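Local coordinates for myosin-2 (Saccharomyces cerevisiae, PDB 6IXO), which carries organelles and other cargo along actin cables as a class V myosin heavy chain, the part modelled here being its globular cargo-binding tail domain, at residues N210-C215 with A228-L233; K172-A177 with D203-F208; K87-L92 with Y159-K164. All blocks are in the same frame, centred on the assembly; numbering follows the deposited sequence.

Contact 1 (N210-C215 with A228-L233); sequences NSIYWC and AVVTTL. With SO4 (sulfate ion), chain B.
Ile212 and Leu233 reach toward each other tip to tip, the methyl CD1 of Ile212 standing 3.7 Å from CD1 of Leu233. In Ile212, CG1 is anti to the carbonyl carbon (chi1 -67°) and the chain runs on extended, which carries CD1 to Leu233 and leaves the branch methyl CG2 for the valines. The side chains of Ile212 and Val230 slide past each other in opposite directions, Ile212 CG2 lying 4.2 Å from Val230 CG2 and 4.3 Å from Val229 CG1. One isoleucine thus bears the whole meeting, against three side chains of the facing helix, the adjacent Val229 and Val230 and, one turn on, Leu233. Helices 202-218 and 223-247 form an antiparallel helical hairpin in the all-helical globular tail; the axes of 210-215 and 228-233 are 11.1 Å apart at 169°. The wide spacing leaves the methyl tips to make the contact, while Ile98 of helix 97-124 also touches Ile212, and Tyr159 and Gln167 of helix 134-180 touch Val229 and Leu233. On the side of helix 202-218 turned from the hairpin, Trp214 presents its indole edge to a sulfate, probably from the crystallisation liquor. Trp214 NE1 makes two weak hydrogen bonds to the sulfate, a shorter, bent one to O4 at 3.0 Å and a straighter one to O2 at 3.3 Å; His274 NE2 binds the same ion. Tyr213 CE2 sits over one indole face. A leucine in place of Trp214 would probably leave the sulfate without its indole N-H and strip Tyr213 CE2 of the flat face beneath it.

Contact 2 (K172-A177 with D203-F208); sequences KKAINA and DDILTF
The segments 172-177 and 203-208, of helices 134-180 and 202-218, cross at -140° with axes 9.5 Å apart, Ala174 and Ile205 bringing their CA atoms nearest at 6.5 Å. This is antiparallel helix packing within the all-helical cargo-binding tail, with the small Ala174 and Ala177 facing Ile205, consistent with the close approach. Ile205 carries the contact. Its CG1 is anti to the carbonyl carbon and chi2 (-55°) folds the chain back, which sets Ile205 CD1 against the backbone of the other helix, 3.6 Å from Ala174 CA. Ile205 CD1 also lies 4.0 Å from Ala174 CB and 3.9 Å from Lys173 CB. Lys173 then runs extended past the isoleucine, and its ammonium end is near but not in contact with the carboxylate of Asp204, a distance at which any attraction would probably be modest. Asp204 OD2 instead accepts a hydrogen bond from Thr201 N. Around the isoleucine, Leu170 of helix 134-180 touches Ile205, and Val237 of helix 223-247 touches Ala174, so a third helix joins the packing. In the wider pi-type turn at 175-177, the methyl CB of Ala177 presses on Ile205 CG1 at 3.4 Å, closer than two such carbons normally sit.

Contact 3 (K87-L92 with Y159-K164); sequences KVVTQL and YNIWLK
Ile161 reaches across to the last turn of helix 71-90, meeting Val89 with one branch and Thr90 with the other. From CB, which points toward the other segment, the two branches part: CG2 is anti to the backbone N, and CG1 is anti to the carbonyl carbon (chi1 -73°). The short branch ends at once in the methyl Ile161 CG2, which lies 3.8 Å from Val89 CG1 and 3.9 Å from the backbone oxygen Val89 O, so it packs on both the side chain and the main chain of that residue. The long branch makes no close approach at CG1, but continues extended (chi2 166°) to its last methyl, Ile161 CD1, which comes 3.5 Å from Thr90 OG1. It is a carbon beside a hydroxyl, not a polar bond: OG1 is hydrogen-bonded to Gln86 O, one turn earlier in its own helix. Val89 and Ile161 cross obliquely, and Thr90 meets the isoleucine at a similar slant. Val89 is buried, whereas Thr90 is exposed, so the contact runs from interior to surface along a single side chain. Nearby, Lys165 of helix 134-180 bonds through NZ to the carbonyl oxygens of Thr90 and Leu92, tying down the chain that follows the last turn of helix 71-90. Trp162, the next residue after Ile161, bonds through NE1 to Leu97 O and packs on Val102 and Leu105 of helix 97-124. The arrangement is that of the last turn of one helix docked against the flank of a long one, here 134-180, in the helical bundle of the class V myosin globular tail.

In the fold
The three contacts lie in series along the chain and share their helices: 134-180 serves contacts 2 and 3, and 202-218 serves contacts 1 and 2. Contacts 1 and 2 have centres about 13 Å apart and touch where Leu233 CD1 meets Phe208 CE2 at 4.1 Å. Contact 3, centred about 15 Å from contact 1, joins it through Tyr159 OH, 3.3 Å from Val229 CG2, and through Leu163 CD1, 3.9 Å from Leu233 CD2. Contacts 2 and 3 do not touch; their nearest atoms are about 7 Å apart. Sulfate ions lie beside contact 1, at Trp214, and about 4 Å from the Thr90 side chain in contact 3.

Contact 1 (N210-C215 with A228-L233)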
ATOM      1  N   ASN A 210       7.755   4.929   8.074  1.00 27.31           N
ATOM      2  CA  ASN A 210       9.008   4.149   8.111  1.00 31.95           C
ATOM      3  C   ASN A 210       8.797   2.640   7.974  1.00 35.68           C
ATOM      4  O   ASN A 210       9.609   1.917   7.378  1.00 36.13           O
ATOM      5  CB  ASN A 210       9.739   4.387   9.405  1.00 43.03           C
ATOM      6  CG  ASN A 210      10.783   5.418   9.258  1.00 51.94           C
ATOM      7  OD1 ASN A 210      11.530   5.402   8.279  1.00 45.76           O
ATOM      8  ND2 ASN A 210      10.854   6.334  10.215  1.00 64.82           N
ATOM      9  N   SER A 211       7.720   2.171   8.581  1.00 29.51           N
ATOM     10  CA  SER A 211       7.418   0.743   8.574  1.00 34.97           C
ATOM     11  C   SER A 211       7.071   0.319   7.152  1.00 33.81           C
ATOM     12  O   SER A 211       7.506  -0.738   6.684  1.00 32.87           O
ATOM     13  CB  SER A 211       6.281   0.451   9.553  1.00 37.07           C
ATOM     14  OG  SER A 211       5.962  -0.932   9.558  1.00 39.70           O
ATOM     15  N   ILE A 212       6.309   1.153   6.440  1.00 31.77           N
ATOM     16  CA  ILE A 212       6.058   0.850   5.030  1.00 29.99           C
ATOM     17  C   ILE A 212       7.363   0.805   4.270  1.00 35.32           C
ATOM     18  O   ILE A 212       7.633  -0.143   3.526  1.00 31.98           O
ATOM     19  CB  ILE A 212       5.142   1.868   4.401  1.00 29.24           C
ATOM     20  CG1 ILE A 212       3.750   1.747   5.031  1.00 28.55           C
ATOM     21  CG2 ILE A 212       4.981   1.620   2.890  1.00 27.61           C
ATOM     22  CD1 ILE A 212       2.802   2.847   4.589  1.00 27.46           C
ATOM     23  N   TYR A 213       8.192   1.824   4.466  1.00 29.73           N
ATOM     24  CA  TYR A 213       9.480   1.852   3.771  1.00 30.70           C
ATOM     25  C   TYR A 213      10.331   0.616   4.015  1.00 31.28           C
ATOM     26  O   TYR A 213      10.832  -0.031   3.051  1.00 32.14           O
ATOM     27  CB  TYR A 213      10.264   3.116   4.219  1.00 28.94           C
ATOM     28  CG  TYR A 213      11.667   3.162   3.640  1.00 33.49           C
ATOM     29  CD1 TYR A 213      11.897   3.697   2.379  1.00 37.28           C
ATOM     30  CD2 TYR A 213      12.755   2.685   4.361  1.00 34.74           C
ATOM     31  CE1 TYR A 213      13.176   3.770   1.851  1.00 44.56           C
ATOM     32  CE2 TYR A 213      14.045   2.753   3.842  1.00 45.02           C
ATOM     33  CZ  TYR A 213      14.243   3.293   2.584  1.00 47.26           C
ATOM     34  OH  TYR A 213      15.507   3.377   2.054  1.00 50.24           O
ATOM     35  N   TRP A 214      10.538   0.267   5.291  1.00 30.16           N
ATOM     36  CA  TRP A 214      11.489  -0.821   5.601  1.00 35.24           C
ATOM     37  C   TRP A 214      10.942  -2.206   5.253  1.00 36.80           C
ATOM     38  O   TRP A 214      11.712  -3.084   4.864  1.00 37.09           O
ATOM     39  CB  TRP A 214      11.898  -0.772   7.070  1.00 36.33           C
ATOM     40  CG  TRP A 214      12.935   0.249   7.293  1.00 43.65           C
ATOM     41  CD1 TRP A 214      12.802   1.450   7.971  1.00 44.16           C
ATOM     42  CD2 TRP A 214      14.268   0.222   6.775  1.00 44.28           C
ATOM     43  NE1 TRP A 214      13.999   2.133   7.925  1.00 44.47           N
ATOM     44  CE2 TRP A 214      14.907   1.404   7.195  1.00 50.08           C
ATOM     45  CE3 TRP A 214      14.987  -0.702   5.997  1.00 54.58           C
ATOM     46  CZ2 TRP A 214      16.235   1.693   6.865  1.00 53.67           C
ATOM     47  CZ3 TRP A 214      16.295  -0.417   5.677  1.00 58.81           C
ATOM     48  CH2 TRP A 214      16.909   0.772   6.107  1.00 55.19           C
ATOM     49  N   CYS A 215       9.615  -2.398   5.359  1.00 34.04           N
ATOM     50  CA  CYS A 215       8.998  -3.692   4.967  1.00 35.33           C
ATOM     51  C   CYS A 215       9.141  -3.886   3.471  1.00 34.83           C
ATOM     52  O   CYS A 215       9.515  -4.976   2.984  1.00 32.67           O
ATOM     53  CB  CYS A 215       7.499  -3.749   5.393  1.00 30.22           C
ATOM     54  SG  CYS A 215       7.333  -4.034   7.176  1.00 39.01           S
ATOM     55  N   ALA A 228       3.933   4.349  -5.238  1.00 29.47           N
ATOM     56  CA  ALA A 228       2.464   4.460  -5.414  1.00 25.73           C
ATOM     57  C   ALA A 228       1.770   4.469  -4.072  1.00 27.13           C
ATOM     58  O   ALA A 228       0.878   5.277  -3.817  1.00 26.93           O
ATOM     59  CB  ALA A 228       1.932   3.245  -6.309  1.00 27.72           C
ATOM     60  N   VAL A 229       2.166   3.544  -3.211  1.00 24.00           N
ATOM     61  CA  VAL A 229       1.503   3.413  -1.924  1.00 27.97           C
ATOM     62  C   VAL A 229       1.667   4.697  -1.110  1.00 27.45           C
ATOM     63  O   VAL A 229       0.713   5.257  -0.572  1.00 25.88           O
ATOM     64  CB  VAL A 229       2.086   2.244  -1.129  1.00 27.83           C
ATOM     65  CG1 VAL A 229       1.614   2.319   0.352  1.00 30.72           C
ATOM     66  CG2 VAL A 229       1.690   0.908  -1.816  1.00 30.63           C
ATOM     67  N   VAL A 230       2.894   5.190  -1.038  1.00 24.54           N
ATOM     68  CA  VAL A 230       3.112   6.344  -0.179  1.00 24.39           C
ATOM     69  C   VAL A 230       2.527   7.632  -0.747  1.00 25.82           C
ATOM     70  O   VAL A 230       1.989   8.479   0.003  1.00 26.92           O
ATOM     71  CB  VAL A 230       4.640   6.510   0.090  1.00 27.21           C
ATOM     72  CG1 VAL A 230       4.896   7.857   0.842  1.00 27.76           C
ATOM     73  CG2 VAL A 230       5.089   5.329   0.948  1.00 30.47           C
ATOM     74  N   THR A 231       2.601   7.816  -2.063  1.00 24.73           N
ATOM     75  CA  THR A 231       1.988   8.977  -2.713  0.58 28.25           C
ATOM     76  C   THR A 231       0.475   9.001  -2.458  1.00 31.28           C
ATOM     77  O   THR A 231      -0.147  10.053  -2.181  1.00 27.30           O
ATOM     78  CB  THR A 231       2.272   8.940  -4.235  0.58 28.88           C
ATOM     79  OG1 THR A 231       3.656   9.239  -4.455  0.58 34.14           O
ATOM     80  CG2 THR A 231       1.407   9.955  -4.972  0.58 35.69           C
ATOM     81  N   THR A 232      -0.137   7.820  -2.586  1.00 26.67           N
ATOM     82  CA  THR A 232      -1.597   7.715  -2.301  1.00 25.46           C
ATOM     83  C   THR A 232      -1.873   8.098  -0.848  1.00 27.96           C
ATOM     84  O   THR A 232      -2.786   8.875  -0.547  1.00 24.94           O
ATOM     85  CB  THR A 232      -2.131   6.282  -2.571  1.00 27.05           C
ATOM     86  OG1 THR A 232      -1.962   5.976  -3.951  1.00 27.69           O
ATOM     87  CG2 THR A 232      -3.639   6.163  -2.213  1.00 28.43           C
ATOM     88  N   LEU A 233      -1.044   7.616   0.061  1.00 23.97           N
ATOM     89  CA  LEU A 233      -1.309   7.893   1.480  1.00 24.97           C
ATOM     90  C   LEU A 233      -1.035   9.356   1.880  1.00 25.74           C
ATOM     91  O   LEU A 233      -1.777   9.931   2.700  1.00 24.53           O
ATOM     92  CB  LEU A 233      -0.483   6.956   2.363  1.00 23.75           C
ATOM     93  CG  LEU A 233      -0.933   5.477   2.233  1.00 26.72           C
ATOM     94  CD1 LEU A 233      -0.037   4.572   3.068  1.00 21.76           C
ATOM     95  CD2 LEU A 233      -2.435   5.226   2.616  1.00 28.37           C
TER
HETATM   96  S   SO4 B1601      15.347   5.474   8.729  1.00141.08           S
HETATM   97  O1  SO4 B1601      15.052   6.879   8.994  1.00143.34           O
HETATM   98  O2  SO4 B1601      14.869   4.650   9.837  1.00141.66           O
HETATM   99  O3  SO4 B1601      16.788   5.306   8.569  1.00144.01           O
HETATM  100  O4  SO4 B1601      14.676   5.061   7.504  1.00138.92           O

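Contact 2 (K172-A177 with D203-F208)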
ATOM      1  N   LYS A 172      -7.388   7.477  11.534  1.00 37.66           N
ATOM      2  CA  LYS A 172      -7.378   7.344  12.982  1.00 37.36           C
ATOM      3  C   LYS A 172      -6.257   8.162  13.661  1.00 39.27           C
ATOM      4  O   LYS A 172      -6.440   8.714  14.740  1.00 41.01           O
ATOM      5  CB  LYS A 172      -7.215   5.840  13.335  1.00 34.30           C
ATOM      6  CG  LYS A 172      -7.335   5.546  14.862  1.00 46.57           C
ATOM      7  CD  LYS A 172      -7.053   4.049  15.183  1.00 49.90           C
ATOM      8  CE  LYS A 172      -7.443   3.770  16.640  1.00 56.54           C
ATOM      9  NZ  LYS A 172      -6.814   2.546  17.193  1.00 63.39           N
ATOM     10  N   LYS A 173      -5.079   8.194  13.043  1.00 34.45           N
ATOM     11  CA  LYS A 173      -3.905   8.758  13.709  1.00 30.57           C
ATOM     12  C   LYS A 173      -3.463  10.121  13.199  1.00 30.37           C
ATOM     13  O   LYS A 173      -2.989  10.936  13.995  1.00 28.29           O
ATOM     14  CB  LYS A 173      -2.733   7.796  13.595  1.00 37.16           C
ATOM     15  CG  LYS A 173      -3.109   6.427  14.128  1.00 44.52           C
ATOM     16  CD  LYS A 173      -1.994   5.428  14.128  1.00 47.92           C
ATOM     17  CE  LYS A 173      -2.492   4.118  14.748  1.00 48.69           C
ATOM     18  NZ  LYS A 173      -1.372   3.175  14.920  1.00 50.99           N
ATOM     19  N   ALA A 174      -3.599  10.360  11.900  1.00 26.13           N
ATOM     20  CA  ALA A 174      -2.946  11.493  11.254  1.00 29.03           C
ATOM     21  C   ALA A 174      -3.634  12.786  11.610  1.00 29.13           C
ATOM     22  O   ALA A 174      -3.023  13.868  11.735  1.00 27.28           O
ATOM     23  CB  ALA A 174      -2.931  11.290   9.730  1.00 29.64           C
ATOM     24  N   ILE A 175      -4.946  12.708  11.765  1.00 25.76           N
ATOM     25  CA  ILE A 175      -5.652  13.931  12.097  1.00 23.24           C
ATOM     26  C   ILE A 175      -5.207  14.477  13.443  1.00 30.61           C
ATOM     27  O   ILE A 175      -4.917  15.672  13.597  1.00 30.78           O
ATOM     28  CB  ILE A 175      -7.199  13.681  12.080  1.00 31.88           C
ATOM     29  CG1 ILE A 175      -7.661  13.549  10.623  1.00 29.20           C
ATOM     30  CG2 ILE A 175      -7.911  14.818  12.785  1.00 34.51           C
ATOM     31  CD1 ILE A 175      -9.156  13.111  10.488  1.00 41.49           C
ATOM     32  N   ASN A 176      -5.137  13.608  14.436  1.00 31.49           N
ATOM     33  CA  ASN A 176      -4.689  14.090  15.736  1.00 36.33           C
ATOM     34  C   ASN A 176      -3.199  14.512  15.664  1.00 27.57           C
ATOM     35  O   ASN A 176      -2.803  15.533  16.192  1.00 31.16           O
ATOM     36  CB  ASN A 176      -4.876  13.026  16.815  1.00 47.37           C
ATOM     37  CG  ASN A 176      -4.681  13.595  18.224  1.00 67.38           C
ATOM     38  OD1 ASN A 176      -3.652  13.384  18.872  1.00 78.00           O
ATOM     39  ND2 ASN A 176      -5.666  14.344  18.682  1.00 74.87           N
ATOM     40  N   ALA A 177      -2.388  13.693  15.001  1.00 30.15           N
ATOM     41  CA  ALA A 177      -0.944  13.963  14.945  1.00 30.29           C
ATOM     42  C   ALA A 177      -0.618  15.270  14.209  1.00 27.93           C
ATOM     43  O   ALA A 177       0.195  16.074  14.675  1.00 31.73           O
ATOM     44  CB  ALA A 177      -0.239  12.785  14.262  1.00 27.36           C
ATOM     45  N   ASP A 203       5.483  11.536  15.688  1.00 32.61           N
ATOM     46  CA  ASP A 203       6.331  10.344  15.782  1.00 38.40           C
ATOM     47  C   ASP A 203       5.595   9.071  15.393  1.00 35.22           C
ATOM     48  O   ASP A 203       6.189   8.146  14.843  1.00 34.93           O
ATOM     49  CB  ASP A 203       6.884  10.183  17.186  1.00 46.85           C
ATOM     50  CG  ASP A 203       8.068  11.095  17.435  1.00 58.08           C
ATOM     51  OD1 ASP A 203       8.793  11.417  16.454  1.00 61.59           O
ATOM     52  OD2 ASP A 203       8.262  11.478  18.601  1.00 59.33           O
ATOM     53  N   ASP A 204       4.309   9.003  15.700  1.00 33.78           N
ATOM     54  CA  ASP A 204       3.570   7.811  15.352  1.00 33.12           C
ATOM     55  C   ASP A 204       3.387   7.749  13.854  1.00 32.68           C
ATOM     56  O   ASP A 204       3.383   6.658  13.277  1.00 31.26           O
ATOM     57  CB  ASP A 204       2.214   7.757  16.032  1.00 30.58           C
ATOM     58  CG  ASP A 204       2.334   7.753  17.535  1.00 41.77           C
ATOM     59  OD1 ASP A 204       3.120   6.948  18.070  1.00 45.47           O
ATOM     60  OD2 ASP A 204       1.685   8.614  18.164  1.00 39.48           O
ATOM     61  N   ILE A 205       3.207   8.914  13.237  1.00 31.34           N
ATOM     62  CA  ILE A 205       3.023   8.967  11.788  1.00 29.75           C
ATOM     63  C   ILE A 205       4.318   8.602  11.065  1.00 30.67           C
ATOM     64  O   ILE A 205       4.318   7.860  10.060  1.00 29.51           O
ATOM     65  CB  ILE A 205       2.567  10.375  11.337  1.00 31.39           C
ATOM     66  CG1 ILE A 205       1.226  10.718  12.001  1.00 29.37           C
ATOM     67  CG2 ILE A 205       2.411  10.428   9.826  1.00 31.03           C
ATOM     68  CD1 ILE A 205       0.096   9.644  11.731  1.00 31.69           C
ATOM     69  N   LEU A 206       5.430   9.139  11.561  1.00 29.67           N
ATOM     70  CA  LEU A 206       6.708   8.792  10.956  1.00 29.52           C
ATOM     71  C   LEU A 206       7.004   7.292  11.114  1.00 33.75           C
ATOM     72  O   LEU A 206       7.506   6.651  10.187  1.00 33.33           O
ATOM     73  CB  LEU A 206       7.824   9.635  11.590  1.00 31.81           C
ATOM     74  CG  LEU A 206       7.618  11.104  11.221  1.00 38.65           C
ATOM     75  CD1 LEU A 206       8.607  11.937  12.012  1.00 43.40           C
ATOM     76  CD2 LEU A 206       7.864  11.284   9.759  1.00 39.60           C
ATOM     77  N   THR A 207       6.703   6.739  12.290  1.00 30.79           N
ATOM     78  CA  THR A 207       6.895   5.303  12.526  1.00 33.36           C
ATOM     79  C   THR A 207       6.124   4.493  11.491  1.00 33.49           C
ATOM     80  O   THR A 207       6.617   3.509  10.930  1.00 31.00           O
ATOM     81  CB  THR A 207       6.430   4.918  13.935  1.00 36.00           C
ATOM     82  OG1 THR A 207       7.341   5.469  14.876  1.00 35.73           O
ATOM     83  CG2 THR A 207       6.393   3.394  14.111  1.00 34.87           C
ATOM     84  N   PHE A 208       4.907   4.932  11.225  1.00 28.85           N
ATOM     85  CA  PHE A 208       4.022   4.256  10.281  1.00 30.56           C
ATOM     86  C   PHE A 208       4.577   4.255   8.855  1.00 36.91           C
ATOM     87  O   PHE A 208       4.628   3.209   8.190  1.00 31.03           O
ATOM     88  CB  PHE A 208       2.634   4.939  10.351  1.00 24.49           C
ATOM     89  CG  PHE A 208       1.634   4.491   9.295  1.00 25.72           C
ATOM     90  CD1 PHE A 208       0.643   3.581   9.617  1.00 24.68           C
ATOM     91  CD2 PHE A 208       1.646   5.034   8.007  1.00 27.67           C
ATOM     92  CE1 PHE A 208      -0.332   3.195   8.650  1.00 23.27           C
ATOM     93  CE2 PHE A 208       0.698   4.668   7.059  1.00 24.99           C
ATOM     94  CZ  PHE A 208      -0.297   3.745   7.381  1.00 26.16           C
TER

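Contact 3 (K87-L92 with Y159-K164)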
ATOM      1  N   LYS A  87      -8.963 -13.871   1.622  1.00 31.07           N
ATOM      2  CA  LYS A  87      -9.559 -13.880   2.954  1.00 39.30           C
ATOM      3  C   LYS A  87      -8.543 -13.495   4.020  1.00 39.28           C
ATOM      4  O   LYS A  87      -8.845 -12.722   4.937  1.00 34.83           O
ATOM      5  CB  LYS A  87     -10.160 -15.247   3.277  1.00 37.92           C
ATOM      6  CG  LYS A  87     -10.773 -15.305   4.679  1.00 52.54           C
ATOM      7  CD  LYS A  87     -11.596 -16.574   4.913  1.00 69.72           C
ATOM      8  CE  LYS A  87     -12.366 -16.509   6.229  1.00 85.06           C
ATOM      9  NZ  LYS A  87     -13.123 -17.757   6.522  1.00 97.38           N
ATOM     10  N   VAL A  88      -7.332 -14.022   3.915  1.00 36.14           N
ATOM     11  CA  VAL A  88      -6.307 -13.665   4.886  1.00 30.89           C
ATOM     12  C   VAL A  88      -6.025 -12.165   4.856  1.00 30.03           C
ATOM     13  O   VAL A  88      -5.884 -11.526   5.897  1.00 29.52           O
ATOM     14  CB  VAL A  88      -4.984 -14.460   4.642  1.00 31.22           C
ATOM     15  CG1 VAL A  88      -3.859 -13.876   5.466  1.00 28.82           C
ATOM     16  CG2 VAL A  88      -5.210 -15.951   5.048  1.00 28.18           C
ATOM     17  N   VAL A  89      -5.975 -11.575   3.666  1.00 24.17           N
ATOM     18  CA  VAL A  89      -5.628 -10.154   3.635  1.00 22.67           C
ATOM     19  C   VAL A  89      -6.824  -9.320   4.184  1.00 31.07           C
ATOM     20  O   VAL A  89      -6.636  -8.304   4.832  1.00 31.93           O
ATOM     21  CB  VAL A  89      -5.272  -9.733   2.233  1.00 25.09           C
ATOM     22  CG1 VAL A  89      -5.131  -8.204   2.147  1.00 25.13           C
ATOM     23  CG2 VAL A  89      -3.905 -10.457   1.773  1.00 24.74           C
ATOM     24  N   THR A  90      -8.038  -9.819   3.980  1.00 30.28           N
ATOM     25  CA  THR A  90      -9.259  -9.148   4.445  1.00 29.02           C
ATOM     26  C   THR A  90      -9.309  -9.039   5.983  1.00 35.71           C
ATOM     27  O   THR A  90      -9.897  -8.106   6.561  1.00 31.24           O
ATOM     28  CB  THR A  90     -10.484  -9.912   3.858  1.00 33.66           C
ATOM     29  OG1 THR A  90     -10.481  -9.708   2.438  1.00 38.74           O
ATOM     30  CG2 THR A  90     -11.812  -9.391   4.410  1.00 40.57           C
ATOM     31  N   GLN A  91      -8.647  -9.977   6.643  1.00 29.30           N
ATOM     32  CA  GLN A  91      -8.659 -10.075   8.101  1.00 32.63           C
ATOM     33  C   GLN A  91      -7.471  -9.373   8.752  1.00 30.07           C
ATOM     34  O   GLN A  91      -7.375  -9.339   9.974  1.00 35.71           O
ATOM     35  CB  GLN A  91      -8.692 -11.562   8.499  1.00 37.54           C
ATOM     36  CG  GLN A  91     -10.045 -12.210   8.117  1.00 46.97           C
ATOM     37  CD  GLN A  91     -10.160 -13.677   8.519  1.00 60.65           C
ATOM     38  OE1 GLN A  91      -9.162 -14.381   8.650  1.00 73.52           O
ATOM     39  NE2 GLN A  91     -11.390 -14.137   8.721  1.00 60.58           N
ATOM     40  N   LEU A  92      -6.576  -8.799   7.952  1.00 26.24           N
ATOM     41  CA  LEU A  92      -5.413  -8.129   8.530  1.00 27.85           C
ATOM     42  C   LEU A  92      -5.836  -6.894   9.347  1.00 35.81           C
ATOM     43  O   LEU A  92      -6.708  -6.126   8.928  1.00 34.98           O
ATOM     44  CB  LEU A  92      -4.440  -7.687   7.453  1.00 29.55           C
ATOM     45  CG  LEU A  92      -3.827  -8.840   6.637  1.00 29.54           C
ATOM     46  CD1 LEU A  92      -2.819  -8.213   5.701  1.00 26.61           C
ATOM     47  CD2 LEU A  92      -3.156  -9.835   7.594  1.00 28.11           C
ATOM     48  N   TYR A 159      -4.252  -5.599  -3.092  1.00 22.22           N
ATOM     49  CA  TYR A 159      -3.598  -4.272  -3.054  1.00 25.70           C
ATOM     50  C   TYR A 159      -4.636  -3.232  -2.546  1.00 25.54           C
ATOM     51  O   TYR A 159      -4.339  -2.391  -1.665  1.00 24.75           O
ATOM     52  CB  TYR A 159      -3.086  -3.873  -4.431  1.00 24.26           C
ATOM     53  CG  TYR A 159      -2.435  -2.486  -4.382  1.00 24.78           C
ATOM     54  CD1 TYR A 159      -1.135  -2.354  -3.938  1.00 23.00           C
ATOM     55  CD2 TYR A 159      -3.123  -1.348  -4.779  1.00 28.33           C
ATOM     56  CE1 TYR A 159      -0.496  -1.085  -3.865  1.00 22.88           C
ATOM     57  CE2 TYR A 159      -2.519  -0.050  -4.712  1.00 24.22           C
ATOM     58  CZ  TYR A 159      -1.225   0.062  -4.248  1.00 25.74           C
ATOM     59  OH  TYR A 159      -0.583   1.285  -4.222  1.00 27.30           O
ATOM     60  N   ASN A 160      -5.852  -3.320  -3.086  1.00 23.37           N
ATOM     61  CA  ASN A 160      -6.902  -2.359  -2.702  1.00 29.68           C
ATOM     62  C   ASN A 160      -7.451  -2.578  -1.315  1.00 31.24           C
ATOM     63  O   ASN A 160      -7.785  -1.630  -0.605  1.00 26.15           O
ATOM     64  CB  ASN A 160      -8.008  -2.403  -3.729  1.00 26.95           C
ATOM     65  CG  ASN A 160      -7.721  -1.484  -4.862  1.00 33.60           C
ATOM     66  OD1 ASN A 160      -7.887  -0.278  -4.725  1.00 30.16           O
ATOM     67  ND2 ASN A 160      -7.213  -2.017  -5.974  1.00 22.85           N
ATOM     68  N   ILE A 161      -7.583  -3.830  -0.930  1.00 22.70           N
ATOM     69  CA  ILE A 161      -8.050  -4.147   0.420  1.00 25.87           C
ATOM     70  C   ILE A 161      -7.055  -3.584   1.442  1.00 29.60           C
ATOM     71  O   ILE A 161      -7.421  -2.929   2.437  1.00 25.92           O
ATOM     72  CB  ILE A 161      -8.203  -5.647   0.603  1.00 23.62           C
ATOM     73  CG1 ILE A 161      -9.448  -6.152  -0.160  1.00 25.91           C
ATOM     74  CG2 ILE A 161      -8.303  -6.027   2.101  1.00 24.33           C
ATOM     75  CD1 ILE A 161      -9.486  -7.718  -0.314  1.00 29.57           C
ATOM     76  N   TRP A 162      -5.784  -3.821   1.169  1.00 24.48           N
ATOM     77  CA  TRP A 162      -4.718  -3.384   2.065  1.00 24.65           C
ATOM     78  C   TRP A 162      -4.612  -1.867   2.125  1.00 28.52           C
ATOM     79  O   TRP A 162      -4.506  -1.291   3.198  1.00 25.46           O
ATOM     80  CB  TRP A 162      -3.397  -3.953   1.599  1.00 23.15           C
ATOM     81  CG  TRP A 162      -2.213  -3.672   2.518  1.00 20.08           C
ATOM     82  CD1 TRP A 162      -2.083  -4.026   3.849  1.00 21.75           C
ATOM     83  CD2 TRP A 162      -1.012  -3.011   2.157  1.00 19.49           C
ATOM     84  NE1 TRP A 162      -0.842  -3.644   4.312  1.00 21.98           N
ATOM     85  CE2 TRP A 162      -0.164  -3.027   3.285  1.00 19.63           C
ATOM     86  CE3 TRP A 162      -0.557  -2.411   0.979  1.00 23.33           C
ATOM     87  CZ2 TRP A 162       1.105  -2.455   3.275  1.00 20.92           C
ATOM     88  CZ3 TRP A 162       0.727  -1.862   0.961  1.00 24.06           C
ATOM     89  CH2 TRP A 162       1.541  -1.891   2.094  1.00 23.27           C
ATOM     90  N   LEU A 163      -4.622  -1.240   0.961  1.00 23.48           N
ATOM     91  CA  LEU A 163      -4.410   0.199   0.888  1.00 24.08           C
ATOM     92  C   LEU A 163      -5.558   0.918   1.634  1.00 27.04           C
ATOM     93  O   LEU A 163      -5.327   1.903   2.340  1.00 27.60           O
ATOM     94  CB  LEU A 163      -4.319   0.651  -0.574  1.00 28.34           C
ATOM     95  CG  LEU A 163      -3.777   2.073  -0.823  1.00 35.83           C
ATOM     96  CD1 LEU A 163      -2.527   2.360   0.016  1.00 32.90           C
ATOM     97  CD2 LEU A 163      -3.465   2.323  -2.310  1.00 31.99           C
ATOM     98  N   LYS A 164      -6.775   0.402   1.505  1.00 25.54           N
ATOM     99  CA  LYS A 164      -7.899   1.000   2.228  1.00 25.89           C
ATOM    100  C   LYS A 164      -7.718   0.882   3.733  1.00 28.95           C
ATOM    101  O   LYS A 164      -7.992   1.824   4.485  1.00 26.24           O
ATOM    102  CB  LYS A 164      -9.224   0.352   1.803  1.00 26.10           C
ATOM    103  CG  LYS A 164     -10.407   0.822   2.698  1.00 26.70           C
ATOM    104  CD  LYS A 164     -11.780   0.258   2.201  1.00 31.68           C
ATOM    105  CE  LYS A 164     -12.077   0.670   0.737  1.00 34.44           C
ATOM    106  NZ  LYS A 164     -12.227   2.185   0.533  1.00 34.61           N
TER